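Local coordinates for zinc-binding protein TroA (Treponema pallidum, PDB 1K0F) that binds zinc with high affinity in the periplasm and delivers it to the membrane permease of the TroABC ABC transporter for import into the cytoplasm, at residues A[71-74]-A[75-79]; A[157-160]-A[161-164]; A[134-137]-A[138-142]. All blocks are in the same frame, centred on the assembly; numbering follows the deposited sequence.

Interaction 1 (A[71-74]-A[75-79]); sequences SKLR and GSRLV
Arg74 lays its side chain across Val79 at about a right angle, where the chain leaves helix 67-73 and turns into strand 78-81. Arg74 CB lies 4.0 Å from Val79 CG2. The next carbon makes the closest side-chain contact between the segments, Arg74 CG to Val79 CG1 at 3.3 Å, and CG also meets Val79 CB. CD and NE continue over the same methyl, with Arg74 NE 3.7 Å from Val79 CG1; CZ and NH1 stay near it too. A bend at chi3 (55°) turns the guanidinium so that one face looks onto Val79 O, which sits 3.3 Å above its plane and off-centre. Arg74 NH2 comes within 3.4 Å of Val79 O, but at an angle too poor for a hydrogen bond.

Leu73 meets Arg77 on another part of the turn. Its CD2 packs 3.7 Å from Arg77 CD and reaches over one face of the Arg77 guanidinium, while Arg77 CG lies 3.4 Å from Leu73 O. At the turn itself, Gly75 takes a positive phi (81°), which lets the chain reverse here. Ser76 OG gives a weak hydrogen bond of 3.5 Å to Arg74 O.

This is the helix-to-strand return of the beta-alpha-beta unit formed by strand 54-57, helix 67-73 and strand 78-81. Leu73 and Arg77 both touch Ile55 of the neighbouring strand, and Val79 touches Tyr57. Arg77 NH2 makes a weak hydrogen bond to Gly50 O. With arginine methylenes set against aliphatic groups, the contact is largely nonpolar and probably depends more on packing than on hydrogen bonding.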
loop_
_atom_site.group_PDB
_atom_site.type_symbol
_atom_site.label_atom_id
_atom_site.label_comp_id
_atom_site.label_asym_id
_atom_site.label_seq_id
_atom_site.Cartn_x
_atom_site.Cartn_y
_atom_site.Cartn_z
ATOM N N SER A 71 -15.097 -3.818 14.369
ATOM C CA SER A 71 -16.549 -3.839 14.517
ATOM C C SER A 71 -16.908 -3.731 15.997
ATOM O O SER A 71 -17.944 -3.175 16.365
ATOM C CB SER A 71 -17.135 -5.129 13.905
ATOM O OG SER A 71 -17.177 -6.201 14.838
ATOM N N LYS A 72 -16.028 -4.243 16.847
ATOM C CA LYS A 72 -16.243 -4.202 18.285
ATOM C C LYS A 72 -15.992 -2.807 18.868
ATOM O O LYS A 72 -16.857 -2.242 19.539
ATOM C CB LYS A 72 -15.331 -5.224 18.969
ATOM C CG LYS A 72 -15.763 -6.672 18.757
ATOM C CD LYS A 72 -14.630 -7.656 19.053
ATOM C CE LYS A 72 -15.162 -9.044 19.417
ATOM N NZ LYS A 72 -16.257 -9.511 18.510
ATOM N N LEU A 73 -14.809 -2.261 18.604
ATOM C CA LEU A 73 -14.439 -0.941 19.111
ATOM C C LEU A 73 -15.207 0.182 18.422
ATOM O O LEU A 73 -15.187 1.330 18.874
ATOM C CB LEU A 73 -12.933 -0.719 18.942
ATOM C CG LEU A 73 -12.098 -0.755 20.230
ATOM C CD1 LEU A 73 -11.733 -2.191 20.573
ATOM C CD2 LEU A 73 -10.841 0.085 20.058
ATOM N N ARG A 74 -15.880 -0.150 17.324
ATOM C CA ARG A 74 -16.668 0.834 16.596
ATOM C C ARG A 74 -17.856 1.193 17.479
ATOM O O ARG A 74 -18.194 0.449 18.404
ATOM C CB ARG A 74 -17.160 0.253 15.266
ATOM C CG ARG A 74 -16.047 -0.277 14.366
ATOM C CD ARG A 74 -16.545 -0.622 12.974
ATOM N NE ARG A 74 -17.216 0.518 12.363
ATOM C CZ ARG A 74 -16.960 0.970 11.143
ATOM N NH1 ARG A 74 -16.040 0.376 10.393
ATOM N NH2 ARG A 74 -17.622 2.023 10.677
ATOM N N GLY A 75 -18.478 2.335 17.210
ATOM C CA GLY A 75 -19.634 2.749 17.992
ATOM C C GLY A 75 -19.284 3.393 19.317
ATOM O O GLY A 75 -20.028 4.227 19.834
ATOM N N SER A 76 -18.147 2.993 19.872
ATOM C CA SER A 76 -17.682 3.536 21.138
ATOM C C SER A 76 -16.766 4.707 20.828
ATOM O O SER A 76 -16.572 5.598 21.652
ATOM C CB SER A 76 -16.913 2.463 21.913
ATOM O OG SER A 76 -17.491 1.182 21.718
ATOM N N ARG A 77 -16.211 4.694 19.622
ATOM C CA ARG A 77 -15.303 5.746 19.189
ATOM C C ARG A 77 -15.396 5.922 17.693
ATOM O O ARG A 77 -16.174 5.248 17.024
ATOM C CB ARG A 77 -13.864 5.381 19.540
ATOM C CG ARG A 77 -13.323 4.211 18.729
ATOM C CD ARG A 77 -12.326 3.390 19.533
ATOM N NE ARG A 77 -12.761 3.202 20.915
ATOM C CZ ARG A 77 -12.008 3.477 21.975
ATOM N NH1 ARG A 77 -10.781 3.949 21.815
ATOM N NH2 ARG A 77 -12.485 3.280 23.197
ATOM N N LEU A 78 -14.585 6.823 17.168
ATOM C CA LEU A 78 -14.575 7.065 15.742
ATOM C C LEU A 78 -13.771 5.953 15.067
ATOM O O LEU A 78 -12.596 5.770 15.366
ATOM C CB LEU A 78 -13.938 8.423 15.447
ATOM C CG LEU A 78 -14.864 9.639 15.490
ATOM C CD1 LEU A 78 -14.066 10.915 15.220
ATOM C CD2 LEU A 78 -15.966 9.474 14.456
ATOM N N VAL A 79 -14.419 5.202 14.177
ATOM C CA VAL A 79 -13.763 4.119 13.449
ATOM C C VAL A 79 -14.089 4.294 11.983
ATOM O O VAL A 79 -15.247 4.224 11.579
ATOM C CB VAL A 79 -14.252 2.743 13.905
ATOM C CG1 VAL A 79 -13.706 1.671 12.976
ATOM C CG2 VAL A 79 -13.802 2.486 15.332
#

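Interaction 2 (A[157-160]-A[161-164]); sequences LPAE and RRVL
Arg162 folds back over the loop that links helix 129-156 to strand 163-166 and brings its NE to Leu157 O, 2.6 Å away. The bond is short but bent, with an N-H...O angle of 125°, and counts as weak. Ala154 O, in helix 129-156, is a second weak acceptor for the same NE. With CG beside the backbone N (chi1 -72°) and the chain extended from CG to NE, the side chain runs back past Leu157 O, and one guanidinium face covers Pro158 C and Ala159 CA. Ala159 CA stands 3.5 Å above the Arg162 guanidinium plane, off-centre, and Ala159 CB touches Arg162 NH1 at 3.7 Å.

The backbone bonds of the turn are mostly weak and bent. Pro158 O receives two weak ones, from Arg161 N at 2.9 Å and from Arg162 N at 3.3 Å. Arg162 N also reaches Ala159 O, at 3.2 Å and a straighter 146°, although it approaches from above the carbonyl plane. Arg161 sends its polar end elsewhere: NH1 is hydrogen-bonded to Leu275 O near the C terminus. Arg161 CB stays with the turn, 3.7 Å from Leu157 CG. Leu157 CD2 also packs on Arg161 O, while its side chain touches Val272 of helix 260-273. Val163 CG2 lies 3.3 Å from Glu160 O.

Backbone bonds of Arg162 with Glu181 and Leu164 with Lys183 join the start of strand 163-166 to the parallel strand 181-184. The carbonyls of 157-159 are thus met by Arg161 N, Arg162 N and Arg162 NE, mostly weakly, and the Arg162 side chain probably supplements the backbone in closing the turn.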
loop_
_atom_site.group_PDB
_atom_site.type_symbol
_atom_site.label_atom_id
_atom_site.label_comp_id
_atom_site.label_asym_id
_atom_site.label_seq_id
_atom_site.Cartn_x
_atom_site.Cartn_y
_atom_site.Cartn_z
ATOM N N LEU A 157 9.137 4.159 -19.396
ATOM C CA LEU A 157 9.380 2.750 -19.673
ATOM C C LEU A 157 8.562 2.221 -20.830
ATOM O O LEU A 157 7.345 2.125 -20.738
ATOM C CB LEU A 157 9.078 1.903 -18.442
ATOM C CG LEU A 157 10.045 0.740 -18.271
ATOM C CD1 LEU A 157 11.365 1.280 -17.761
ATOM C CD2 LEU A 157 9.463 -0.291 -17.317
ATOM N N PRO A 158 9.225 1.866 -21.941
ATOM C CA PRO A 158 8.507 1.338 -23.103
ATOM C C PRO A 158 7.443 0.341 -22.643
ATOM O O PRO A 158 7.679 -0.425 -21.711
ATOM C CB PRO A 158 9.609 0.688 -23.930
ATOM C CG PRO A 158 10.826 1.501 -23.607
ATOM C CD PRO A 158 10.679 1.951 -22.177
ATOM N N ALA A 159 6.281 0.364 -23.292
ATOM C CA ALA A 159 5.161 -0.505 -22.925
ATOM C C ALA A 159 5.529 -1.953 -22.626
ATOM O O ALA A 159 5.021 -2.533 -21.664
ATOM C CB ALA A 159 4.089 -0.457 -24.009
ATOM N N GLU A 160 6.404 -2.534 -23.442
ATOM C CA GLU A 160 6.824 -3.923 -23.258
ATOM C C GLU A 160 7.564 -4.154 -21.946
ATOM O O GLU A 160 7.369 -5.177 -21.287
ATOM C CB GLU A 160 7.714 -4.367 -24.421
ATOM C CG GLU A 160 7.057 -4.258 -25.780
ATOM C CD GLU A 160 7.031 -2.833 -26.298
ATOM O OE1 GLU A 160 7.830 -2.016 -25.794
ATOM O OE2 GLU A 160 6.217 -2.534 -27.201
ATOM N N ARG A 161 8.414 -3.200 -21.575
ATOM C CA ARG A 161 9.202 -3.282 -20.347
ATOM C C ARG A 161 8.363 -3.056 -19.082
ATOM O O ARG A 161 8.818 -3.325 -17.968
ATOM C CB ARG A 161 10.339 -2.254 -20.394
ATOM C CG ARG A 161 11.297 -2.422 -21.575
ATOM C CD ARG A 161 12.750 -2.120 -21.184
ATOM N NE ARG A 161 13.717 -2.860 -21.998
ATOM C CZ ARG A 161 14.570 -3.761 -21.520
ATOM N NH1 ARG A 161 14.577 -4.036 -20.224
ATOM N NH2 ARG A 161 15.410 -4.389 -22.336
ATOM N N ARG A 162 7.136 -2.576 -19.260
ATOM C CA ARG A 162 6.253 -2.298 -18.136
ATOM C C ARG A 162 5.626 -3.539 -17.503
ATOM O O ARG A 162 4.631 -3.441 -16.798
ATOM C CB ARG A 162 5.152 -1.339 -18.575
ATOM C CG ARG A 162 5.615 0.089 -18.814
ATOM C CD ARG A 162 4.436 0.948 -19.269
ATOM N NE ARG A 162 4.825 2.077 -20.111
ATOM C CZ ARG A 162 4.104 2.543 -21.129
ATOM N NH1 ARG A 162 2.942 1.979 -21.448
ATOM N NH2 ARG A 162 4.543 3.584 -21.827
ATOM N N VAL A 163 6.200 -4.704 -17.755
ATOM C CA VAL A 163 5.675 -5.937 -17.173
ATOM C C VAL A 163 6.332 -6.115 -15.812
ATOM O O VAL A 163 7.518 -6.433 -15.734
ATOM C CB VAL A 163 6.019 -7.170 -18.036
ATOM C CG1 VAL A 163 5.521 -8.429 -17.359
ATOM C CG2 VAL A 163 5.410 -7.030 -19.420
ATOM N N LEU A 164 5.583 -5.894 -14.738
ATOM C CA LEU A 164 6.156 -6.043 -13.403
ATOM C C LEU A 164 5.661 -7.268 -12.643
ATOM O O LEU A 164 4.461 -7.499 -12.504
ATOM C CB LEU A 164 5.896 -4.780 -12.569
ATOM C CG LEU A 164 5.950 -4.878 -11.039
ATOM C CD1 LEU A 164 7.378 -4.704 -10.529
ATOM C CD2 LEU A 164 5.046 -3.803 -10.458
#

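Interaction 3 (A[134-137]-A[138-142]); sequences QRYQ and AYQQQ
Tyr136 and Gln140, one helical turn apart, lie side by side and point the same way from helix 129-156. Tyr136 CE1 meets Gln140 CG obliquely, at 3.8 Å, and the ring and amide planes stand 60° apart. Tyr136 has CG anti to the backbone N (chi1 164°), which carries the ring forward along the helix to its neighbour. Gln140 bends at chi2, which takes its amide off from residues 134-137. The same two residues are joined through the backbone, Gln140 N to Tyr136 O at 2.8 Å.

Behind this pair runs the regular i to i+4 bonding of the helix. Ala138 N donates to Gln134 O at 2.9 Å, and Tyr139 N to Arg135 O at 2.8 Å. One step on, Gln142 N donates to Ala138 O at 3.1 Å. Gln141 N approaches Gln137 O in the same pattern, but the position of that oxygen is less certain. Against this framework pack the first carbons of two side chains: Tyr139 CB lies 3.4 Å from Tyr136 O, and Ala138 CB lies 3.0 Å from Arg135 O.

The next shell directs the larger side chains: Tyr139 OH is hydrogen-bonded to Asp14 OD2, Arg135 NH1 forms a salt bridge with Asp23 OD2 and also bonds to Ile19 O, and Tyr136 stacks its ring with that of Tyr118.

Helix 129-156 therefore presents different residues to different neighbours. Tyr136 and Gln140 touch Val114, Lys115 and Ser111 of helix 107-124, whereas the buried Tyr139 reaches Val114 of that helix, Ala15 and Asn18 of helix 10-20, and Tyr260 of helix 260-273, where Gln142 touches Val261.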
loop_
_atom_site.group_PDB
_atom_site.type_symbol
_atom_site.label_atom_id
_atom_site.label_comp_id
_atom_site.label_asym_id
_atom_site.label_seq_id
_atom_site.Cartn_x
_atom_site.Cartn_y
_atom_site.Cartn_z
ATOM N N GLN A 134 -6.299 23.410 5.133
ATOM C CA GLN A 134 -5.232 23.921 4.301
ATOM C C GLN A 134 -4.097 22.897 4.181
ATOM O O GLN A 134 -3.659 22.575 3.076
ATOM C CB GLN A 134 -4.729 25.238 4.866
ATOM C CG GLN A 134 -3.432 25.657 4.277
ATOM C CD GLN A 134 -2.360 25.718 5.322
ATOM O OE1 GLN A 134 -1.418 24.934 5.310
ATOM N NE2 GLN A 134 -2.503 26.656 6.258
ATOM N N ARG A 135 -3.631 22.374 5.311
ATOM C CA ARG A 135 -2.569 21.374 5.291
ATOM C C ARG A 135 -3.024 20.286 4.335
ATOM O O ARG A 135 -2.295 19.873 3.442
ATOM C CB ARG A 135 -2.380 20.754 6.672
ATOM C CG ARG A 135 -1.700 21.632 7.696
ATOM C CD ARG A 135 -1.510 20.846 8.977
ATOM N NE ARG A 135 -1.144 21.665 10.129
ATOM C CZ ARG A 135 -1.667 21.508 11.342
ATOM N NH1 ARG A 135 -2.572 20.563 11.549
ATOM N NH2 ARG A 135 -1.277 22.277 12.351
ATOM N N TYR A 136 -4.249 19.825 4.550
ATOM C CA TYR A 136 -4.830 18.788 3.725
ATOM C C TYR A 136 -4.594 19.097 2.259
ATOM O O TYR A 136 -3.929 18.330 1.563
ATOM C CB TYR A 136 -6.322 18.689 4.006
ATOM C CG TYR A 136 -7.102 17.937 2.964
ATOM C CD1 TYR A 136 -6.603 16.755 2.407
ATOM C CD2 TYR A 136 -8.350 18.395 2.543
ATOM C CE1 TYR A 136 -7.333 16.044 1.459
ATOM C CE2 TYR A 136 -9.092 17.695 1.597
ATOM C CZ TYR A 136 -8.582 16.520 1.058
ATOM O OH TYR A 136 -9.324 15.816 0.132
ATOM N N GLN A 137 -5.134 20.221 1.787
ATOM C CA GLN A 137 -4.963 20.611 0.390
ATOM C C GLN A 137 -3.514 20.448 -0.006
ATOM O O GLN A 137 -3.199 19.830 -1.022
ATOM C CB GLN A 137 -5.375 22.057 0.179
ATOM C CG GLN A 137 -6.800 22.342 0.551
ATOM C CD GLN A 137 -7.039 23.813 0.768
ATOM O OE1 GLN A 137 -8.136 24.225 1.140
ATOM N NE2 GLN A 137 -6.007 24.624 0.533
ATOM N N ALA A 138 -2.630 21.010 0.804
ATOM C CA ALA A 138 -1.214 20.904 0.533
ATOM C C ALA A 138 -0.948 19.434 0.267
ATOM O O ALA A 138 -0.714 19.040 -0.875
ATOM C CB ALA A 138 -0.417 21.385 1.725
ATOM N N TYR A 139 -1.025 18.619 1.316
ATOM C CA TYR A 139 -0.781 17.184 1.199
ATOM C C TYR A 139 -1.387 16.544 -0.059
ATOM O O TYR A 139 -0.848 15.576 -0.600
ATOM C CB TYR A 139 -1.285 16.468 2.457
ATOM C CG TYR A 139 -0.985 14.983 2.482
ATOM C CD1 TYR A 139 0.323 14.505 2.359
ATOM C CD2 TYR A 139 -2.009 14.055 2.656
ATOM C CE1 TYR A 139 0.593 13.132 2.417
ATOM C CE2 TYR A 139 -1.750 12.694 2.716
ATOM C CZ TYR A 139 -0.455 12.238 2.598
ATOM O OH TYR A 139 -0.229 10.886 2.685
ATOM N N GLN A 140 -2.506 17.078 -0.529
ATOM C CA GLN A 140 -3.120 16.527 -1.728
ATOM C C GLN A 140 -2.283 16.945 -2.925
ATOM O O GLN A 140 -2.037 16.150 -3.831
ATOM C CB GLN A 140 -4.558 17.033 -1.888
ATOM C CG GLN A 140 -5.621 15.928 -1.886
ATOM C CD GLN A 140 -5.168 14.665 -2.612
ATOM O OE1 GLN A 140 -4.906 13.633 -1.988
ATOM N NE2 GLN A 140 -5.071 14.743 -3.936
ATOM N N GLN A 141 -1.847 18.198 -2.915
ATOM C CA GLN A 141 -1.021 18.720 -3.989
ATOM C C GLN A 141 0.204 17.840 -4.145
ATOM O O GLN A 141 0.716 17.663 -5.245
ATOM C CB GLN A 141 -0.589 20.139 -3.660
ATOM C CG GLN A 141 -1.729 21.002 -3.198
ATOM C CD GLN A 141 -1.926 22.181 -4.104
ATOM O OE1 GLN A 141 -1.326 22.257 -5.176
ATOM N NE2 GLN A 141 -2.762 23.116 -3.683
ATOM N N GLN A 142 0.680 17.305 -3.025
ATOM C CA GLN A 142 1.837 16.420 -3.034
ATOM C C GLN A 142 1.406 15.144 -3.739
ATOM O O GLN A 142 2.144 14.590 -4.555
ATOM C CB GLN A 142 2.283 16.104 -1.601
ATOM C CG GLN A 142 3.156 17.185 -0.945
ATOM C CD GLN A 142 3.458 16.899 0.525
ATOM O OE1 GLN A 142 4.206 15.971 0.851
ATOM N NE2 GLN A 142 2.873 17.694 1.415
#

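Interactions 1, 3 and 2 follow in that order along the chain, and none touches another. Interactions 1 and 2 lie on opposite sides of the chain's centre, about 44 Å apart between centres, each at the entry to a strand. Interaction 3 sits within helix 129-156, whose far end leads into the turn of interaction 2; the nearest atoms of these two are about 19 Å apart. Between 71-79 and 134-142 the nearest atoms are about 15 Å apart. All three lie away from the zinc ligands His37, His102, His168 and Asp248, whose donor atoms face one vacant point in this zinc-free, closed structure.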